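Long-range contacts in rifamycin polyketide synthase (Amycolatopsis mediterranei, PDB 4LN9), which probably dehydrates a beta-hydroxyacyl polyketide intermediate in the terminal module of the rifamycin assembly line, through its double-hotdog dehydratase domain: residues P173-V178 with A203-G208; A168-P173 with E214-I219. All coordinates share one frame; numbering follows the deposited sequence.

Contact 1 of 2, residues P173-V178 with A203-G208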
loop_
_atom_site.group_PDB
_atom_site.type_symbol
_atom_site.label_atom_id
_atom_site.label_comp_id
_atom_site.label_asym_id
_atom_site.label_seq_id
_atom_site.Cartn_x
_atom_site.Cartn_y
_atom_site.Cartn_z
ATOM N N PRO A 173 -14.015 1.406 48.140
ATOM C CA PRO A 173 -14.927 1.296 49.271
ATOM C C PRO A 173 -16.272 0.660 48.928
ATOM O O PRO A 173 -16.932 1.065 47.970
ATOM C CB PRO A 173 -15.100 2.750 49.702
ATOM C CG PRO A 173 -13.750 3.346 49.435
ATOM C CD PRO A 173 -13.172 2.611 48.247
ATOM N N GLU A 174 -16.631 -0.373 49.687
ATOM C CA GLU A 174 -17.916 -1.057 49.545
ATOM C C GLU A 174 -18.035 -1.923 48.294
ATOM O O GLU A 174 -19.109 -2.450 48.005
ATOM C CB GLU A 174 -19.083 -0.068 49.612
ATOM C CG GLU A 174 -19.126 0.768 50.883
ATOM C CD GLU A 174 -20.538 1.144 51.290
ATOM O OE1 GLU A 174 -21.486 0.788 50.558
ATOM O OE2 GLU A 174 -20.703 1.761 52.364
ATOM N N ALA A 175 -16.944 -2.072 47.550
ATOM C CA ALA A 175 -16.911 -3.049 46.465
ATOM C C ALA A 175 -16.579 -4.428 47.017
ATOM O O ALA A 175 -15.584 -4.598 47.721
ATOM C CB ALA A 175 -15.898 -2.639 45.407
ATOM N N LYS A 176 -17.423 -5.408 46.713
ATOM C CA LYS A 176 -17.251 -6.754 47.244
ATOM C C LYS A 176 -16.426 -7.595 46.283
ATOM O O LYS A 176 -16.713 -7.634 45.086
ATOM C CB LYS A 176 -18.615 -7.410 47.471
ATOM C CG LYS A 176 -19.652 -6.477 48.072
ATOM C CD LYS A 176 -20.292 -7.094 49.304
ATOM C CE LYS A 176 -20.510 -6.059 50.396
ATOM N NZ LYS A 176 -19.222 -5.526 50.924
ATOM N N PRO A 177 -15.390 -8.270 46.803
ATOM C CA PRO A 177 -14.513 -9.076 45.962
ATOM C C PRO A 177 -15.211 -10.337 45.466
ATOM O O PRO A 177 -16.050 -10.900 46.171
ATOM C CB PRO A 177 -13.360 -9.440 46.901
ATOM C CG PRO A 177 -13.943 -9.356 48.269
ATOM C CD PRO A 177 -14.944 -8.240 48.207
ATOM N N VAL A 178 -14.962 -10.688 44.210
ATOM C CA VAL A 178 -15.567 -11.866 43.603
ATOM C C VAL A 178 -14.546 -12.999 43.554
ATOM O O VAL A 178 -13.381 -12.772 43.229
ATOM C CB VAL A 178 -16.048 -11.562 42.170
ATOM C CG1 VAL A 178 -16.684 -12.794 41.547
ATOM C CG2 VAL A 178 -17.020 -10.392 42.173
ATOM N N ALA A 203 -8.227 -10.003 39.678
ATOM C CA ALA A 203 -9.183 -9.829 40.762
ATOM C C ALA A 203 -10.361 -9.037 40.221
ATOM O O ALA A 203 -10.205 -8.233 39.302
ATOM C CB ALA A 203 -8.536 -9.083 41.921
ATOM N N VAL A 204 -11.538 -9.271 40.787
ATOM C CA VAL A 204 -12.722 -8.507 40.427
ATOM C C VAL A 204 -13.477 -8.107 41.688
ATOM O O VAL A 204 -13.521 -8.867 42.654
ATOM C CB VAL A 204 -13.656 -9.334 39.527
ATOM C CG1 VAL A 204 -15.018 -8.667 39.415
ATOM C CG2 VAL A 204 -13.029 -9.526 38.154
ATOM N N TRP A 205 -13.913 -6.848 41.745
ATOM C CA TRP A 205 -14.868 -6.430 42.772
ATOM C C TRP A 205 -16.103 -5.889 42.127
ATOM O O TRP A 205 -16.038 -5.293 41.051
ATOM C CB TRP A 205 -14.268 -5.360 43.679
ATOM C CG TRP A 205 -12.968 -5.759 44.326
ATOM C CD1 TRP A 205 -12.756 -6.140 45.648
ATOM C CD2 TRP A 205 -11.631 -5.680 43.733
ATOM N NE1 TRP A 205 -11.423 -6.363 45.880
ATOM C CE2 TRP A 205 -10.694 -6.111 44.769
ATOM C CE3 TRP A 205 -11.140 -5.330 42.483
ATOM C CZ2 TRP A 205 -9.331 -6.180 44.540
ATOM C CZ3 TRP A 205 -9.764 -5.412 42.262
ATOM C CH2 TRP A 205 -8.881 -5.802 43.274
ATOM N N ARG A 206 -17.219 -5.963 42.843
ATOM C CA ARG A 206 -18.490 -5.496 42.314
ATOM C C ARG A 206 -19.172 -4.547 43.292
ATOM O O ARG A 206 -19.038 -4.689 44.507
ATOM C CB ARG A 206 -19.407 -6.680 41.997
ATOM C CG ARG A 206 -20.777 -6.283 41.468
ATOM C CD ARG A 206 -21.744 -7.457 41.487
ATOM N NE ARG A 206 -21.213 -8.618 40.778
ATOM C CZ ARG A 206 -20.760 -9.715 41.375
ATOM N NH1 ARG A 206 -20.763 -9.802 42.699
ATOM N NH2 ARG A 206 -20.320 -10.734 40.649
ATOM N N ARG A 207 -19.906 -3.580 42.749
ATOM C CA ARG A 207 -20.554 -2.548 43.547
ATOM C C ARG A 207 -21.824 -2.116 42.810
ATOM O O ARG A 207 -21.839 -2.086 41.580
ATOM C CB ARG A 207 -19.604 -1.357 43.701
ATOM C CG ARG A 207 -20.034 -0.316 44.720
ATOM C CD ARG A 207 -19.552 1.064 44.298
ATOM N NE ARG A 207 -18.389 1.497 45.068
ATOM C CZ ARG A 207 -17.621 2.534 44.749
ATOM N NH1 ARG A 207 -17.839 3.207 43.627
ATOM N NH2 ARG A 207 -16.640 2.906 45.562
ATOM N N GLY A 208 -22.933 -1.997 43.538
ATOM C CA GLY A 208 -24.227 -1.698 42.913
ATOM C C GLY A 208 -24.936 -2.945 42.409
ATOM O O GLY A 208 -24.465 -4.060 42.634
HETATM O O HOH W 1 -11.466 -11.319 42.889
#
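R207 reaches back along the neighbouring segment and holds the carbonyl oxygen of P173 side-on. NH2 of R207 lies 3.0 Å from O of P173, on a lone pair in the carbonyl plane. NE of R207 gives a longer bond of 3.3 Å to the same O of P173. The oxygen sits in the guanidinium plane, so both N-H groups converge on it. The R207 chain starts with CG anti to its backbone N (chi1 -169°) and then bends at chi2 and chi3, which turns this edge of the guanidinium to P173. NH1 is left for a salt bridge to E214.

Beyond this point the segments pair as antiparallel strands. K176 and R206 form a hydrogen-bonded pair, with K176 N to R206 O and R206 N to K176 O both at 2.8 Å. P177 and W205 form the next, non-hydrogen-bonded pair. CB of A175 packs on CB of W205 at 3.6 Å. Further out, CD1 of W205 comes to 3.6 Å from CB of P177; the pyrrolidine crosses the indole obliquely. With CG of W205 beside its own backbone N (chi1 -55°), the five-membered part of the indole meets the proline.

V178 lies with R206 on the other face. Its CG2 touches CG1 of V204 at 3.8 Å, the two valines side by side and pointing the same way. The same CG2 lies over one face of the R206 guanidinium, 3.7 Å from NH2 of R206.

Main-chain bonds thus fix strand 176-178 as the outermost strand on this side, within the chain, next to 201-207. The pairing is an antiparallel edge of the double-hotdog fold. The paired N-H groups of R207 hold the loop before strand 176-178.

Contact 2 of 2, residues A168-P173 with E214-I219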
loop_
_atom_site.group_PDB
_atom_site.type_symbol
_atom_site.label_atom_id
_atom_site.label_comp_id
_atom_site.label_asym_id
_atom_site.label_seq_id
_atom_site.Cartn_x
_atom_site.Cartn_y
_atom_site.Cartn_z
ATOM N N ALA A 168 -7.086 5.783 43.206
ATOM C CA ALA A 168 -6.168 5.777 44.346
ATOM C C ALA A 168 -6.746 5.083 45.579
ATOM O O ALA A 168 -6.002 4.594 46.429
ATOM C CB ALA A 168 -5.733 7.195 44.689
ATOM N N ALA A 169 -8.067 5.133 45.725
ATOM C CA ALA A 169 -8.730 4.446 46.828
ATOM C C ALA A 169 -9.127 3.039 46.400
ATOM O O ALA A 169 -10.163 2.853 45.762
ATOM C CB ALA A 169 -9.960 5.228 47.272
ATOM N N TRP A 170 -8.247 2.072 46.628
ATOM C CA TRP A 170 -8.291 0.828 45.865
ATOM C C TRP A 170 -7.990 -0.366 46.729
ATOM O O TRP A 170 -7.015 -0.356 47.479
ATOM C CB TRP A 170 -7.303 0.901 44.709
ATOM C CG TRP A 170 -7.459 -0.219 43.716
ATOM C CD1 TRP A 170 -6.765 -1.422 43.679
ATOM C CD2 TRP A 170 -8.391 -0.280 42.582
ATOM N NE1 TRP A 170 -7.201 -2.203 42.640
ATOM C CE2 TRP A 170 -8.184 -1.581 41.951
ATOM C CE3 TRP A 170 -9.373 0.561 42.080
ATOM C CZ2 TRP A 170 -8.900 -1.977 40.834
ATOM C CZ3 TRP A 170 -10.101 0.143 40.964
ATOM C CH2 TRP A 170 -9.860 -1.089 40.350
ATOM N N PRO A 171 -8.789 -1.442 46.605
ATOM C CA PRO A 171 -10.053 -1.538 45.866
ATOM C C PRO A 171 -11.065 -0.520 46.373
ATOM O O PRO A 171 -10.933 -0.029 47.494
ATOM C CB PRO A 171 -10.553 -2.957 46.179
ATOM C CG PRO A 171 -9.414 -3.672 46.826
ATOM C CD PRO A 171 -8.551 -2.620 47.456
ATOM N N PRO A 172 -12.100 -0.230 45.571
ATOM C CA PRO A 172 -13.005 0.838 45.984
ATOM C C PRO A 172 -13.844 0.456 47.205
ATOM O O PRO A 172 -14.213 -0.709 47.360
ATOM C CB PRO A 172 -13.890 1.036 44.752
ATOM C CG PRO A 172 -13.010 0.651 43.610
ATOM C CD PRO A 172 -12.200 -0.516 44.125
ATOM N N PRO A 173 -14.015 1.406 48.140
ATOM C CA PRO A 173 -14.927 1.296 49.271
ATOM C C PRO A 173 -16.272 0.660 48.928
ATOM O O PRO A 173 -16.932 1.065 47.970
ATOM C CB PRO A 173 -15.100 2.750 49.702
ATOM C CG PRO A 173 -13.750 3.346 49.435
ATOM C CD PRO A 173 -13.172 2.611 48.247
ATOM N N GLU A 214 -21.170 -1.260 38.925
ATOM C CA GLU A 214 -19.767 -1.039 38.571
ATOM C C GLU A 214 -18.977 -2.329 38.755
ATOM O O GLU A 214 -19.106 -3.000 39.778
ATOM C CB GLU A 214 -19.158 0.044 39.467
ATOM C CG GLU A 214 -19.869 1.385 39.423
ATOM C CD GLU A 214 -19.343 2.349 40.469
ATOM O OE1 GLU A 214 -19.693 2.187 41.656
ATOM O OE2 GLU A 214 -18.564 3.258 40.108
ATOM N N THR A 215 -18.103 -2.630 37.799
ATOM C CA THR A 215 -17.139 -3.716 37.950
ATOM C C THR A 215 -15.719 -3.160 38.016
ATOM O O THR A 215 -15.297 -2.412 37.135
ATOM C CB THR A 215 -17.231 -4.711 36.777
ATOM O OG1 THR A 215 -18.556 -5.253 36.706
ATOM C CG2 THR A 215 -16.231 -5.845 36.952
ATOM N N PHE A 216 -14.996 -3.514 39.075
ATOM C CA PHE A 216 -13.598 -3.123 39.225
ATOM C C PHE A 216 -12.701 -4.348 39.075
ATOM O O PHE A 216 -13.082 -5.449 39.470
ATOM C CB PHE A 216 -13.381 -2.478 40.596
ATOM C CG PHE A 216 -14.226 -1.258 40.829
ATOM C CD1 PHE A 216 -13.938 -0.070 40.180
ATOM C CD2 PHE A 216 -15.369 -1.328 41.612
ATOM C CE1 PHE A 216 -14.735 1.046 40.357
ATOM C CE2 PHE A 216 -16.155 -0.209 41.815
ATOM C CZ PHE A 216 -15.852 0.973 41.166
ATOM N N ALA A 217 -11.548 -4.181 38.437
ATOM C CA ALA A 217 -10.650 -5.311 38.243
ATOM C C ALA A 217 -9.192 -4.892 38.172
ATOM O O ALA A 217 -8.872 -3.769 37.780
ATOM C CB ALA A 217 -11.040 -6.101 37.004
ATOM N N GLU A 218 -8.314 -5.788 38.612
ATOM C CA GLU A 218 -6.908 -5.695 38.265
ATOM C C GLU A 218 -6.590 -6.666 37.144
ATOM O O GLU A 218 -7.014 -7.824 37.162
ATOM C CB GLU A 218 -6.024 -5.966 39.487
ATOM C CG GLU A 218 -6.181 -4.927 40.591
ATOM C CD GLU A 218 -5.194 -5.103 41.733
ATOM O OE1 GLU A 218 -4.082 -5.627 41.498
ATOM O OE2 GLU A 218 -5.480 -4.590 42.838
ATOM N N ILE A 219 -5.938 -6.143 36.111
ATOM C CA ILE A 219 -5.619 -6.917 34.925
ATOM C C ILE A 219 -4.107 -6.915 34.765
ATOM O O ILE A 219 -3.465 -5.880 34.936
ATOM C CB ILE A 219 -6.231 -6.275 33.663
ATOM C CG1 ILE A 219 -7.675 -5.841 33.923
ATOM C CG2 ILE A 219 -6.142 -7.226 32.479
ATOM C CD1 ILE A 219 -8.633 -6.993 34.138
#
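W170 and P172 come to strand 214-219 from an irregular loop, which has a cis peptide bond before P171 and forms no strand pairing with 214-219. The side chains make the contact.

A chi1 of -169° swings the W170 ring away from its amide nitrogen, and its far end reaches the strand. NE1 of W170 donates to OE2 of E218 at 2.9 Å. The oxygen lies in the indole plane, but the N-H...O angle of 148° leaves the bond somewhat bent. E218 receives it on the anti side of OE2, 32° out of the carboxylate plane. Beyond CG the E218 chain is extended, and it runs past the indole in the opposite direction. CZ2 of W170 also comes edge-on to the backbone, 3.5 Å from O of A217.

The far end of the indole packs on F216, with CH2 of W170 3.8 Å from CB of F216. Their six-membered rings are nearly perpendicular, with centroids 6.0 Å apart.

P172 covers F216 from one side. Its CG stands 3.4 Å from the centroid of the F216 ring, almost on the ring normal, a CH-pi contact. On the same proline, CD lies over one face of the W170 indole, offset toward its rim. P172 is thus wedged between the two rings.

R281 makes a cation-pi contact with W170, and the rings of W170 and W205 meet edge-to-face. F165 adds a further ring against F216. Strand 214-220 runs between strands 201-207 and 279-285, with backbone bonds to both. On its other face T215, A217 and I219 pack against helix 236-251, consistent with the central helix of a hotdog. The loop thus covers the F216 side of the strand, and the helix the A217 side.

How the contacts relate
Contact 1 and contact 2 share P173 and have centres about 7 Å apart. The loop of contact 2 runs directly into the edge strand of contact 1, and contact 1 is nested within the chain loop that contact 2 closes. Strands 201-207 and 214-220 follow each other in the chain and pair side by side: N of W205 is 2.8 Å from O of F216, a probable hydrogen bond. The salt bridge from NH1 of R207 to OE1 of E214 measures 2.9 Å. CZ2 of W205 packs 3.4 Å from CG of P171. Both contacts are structural packing at the end of the strand order formed by 214-220, 201-207 and 176-178.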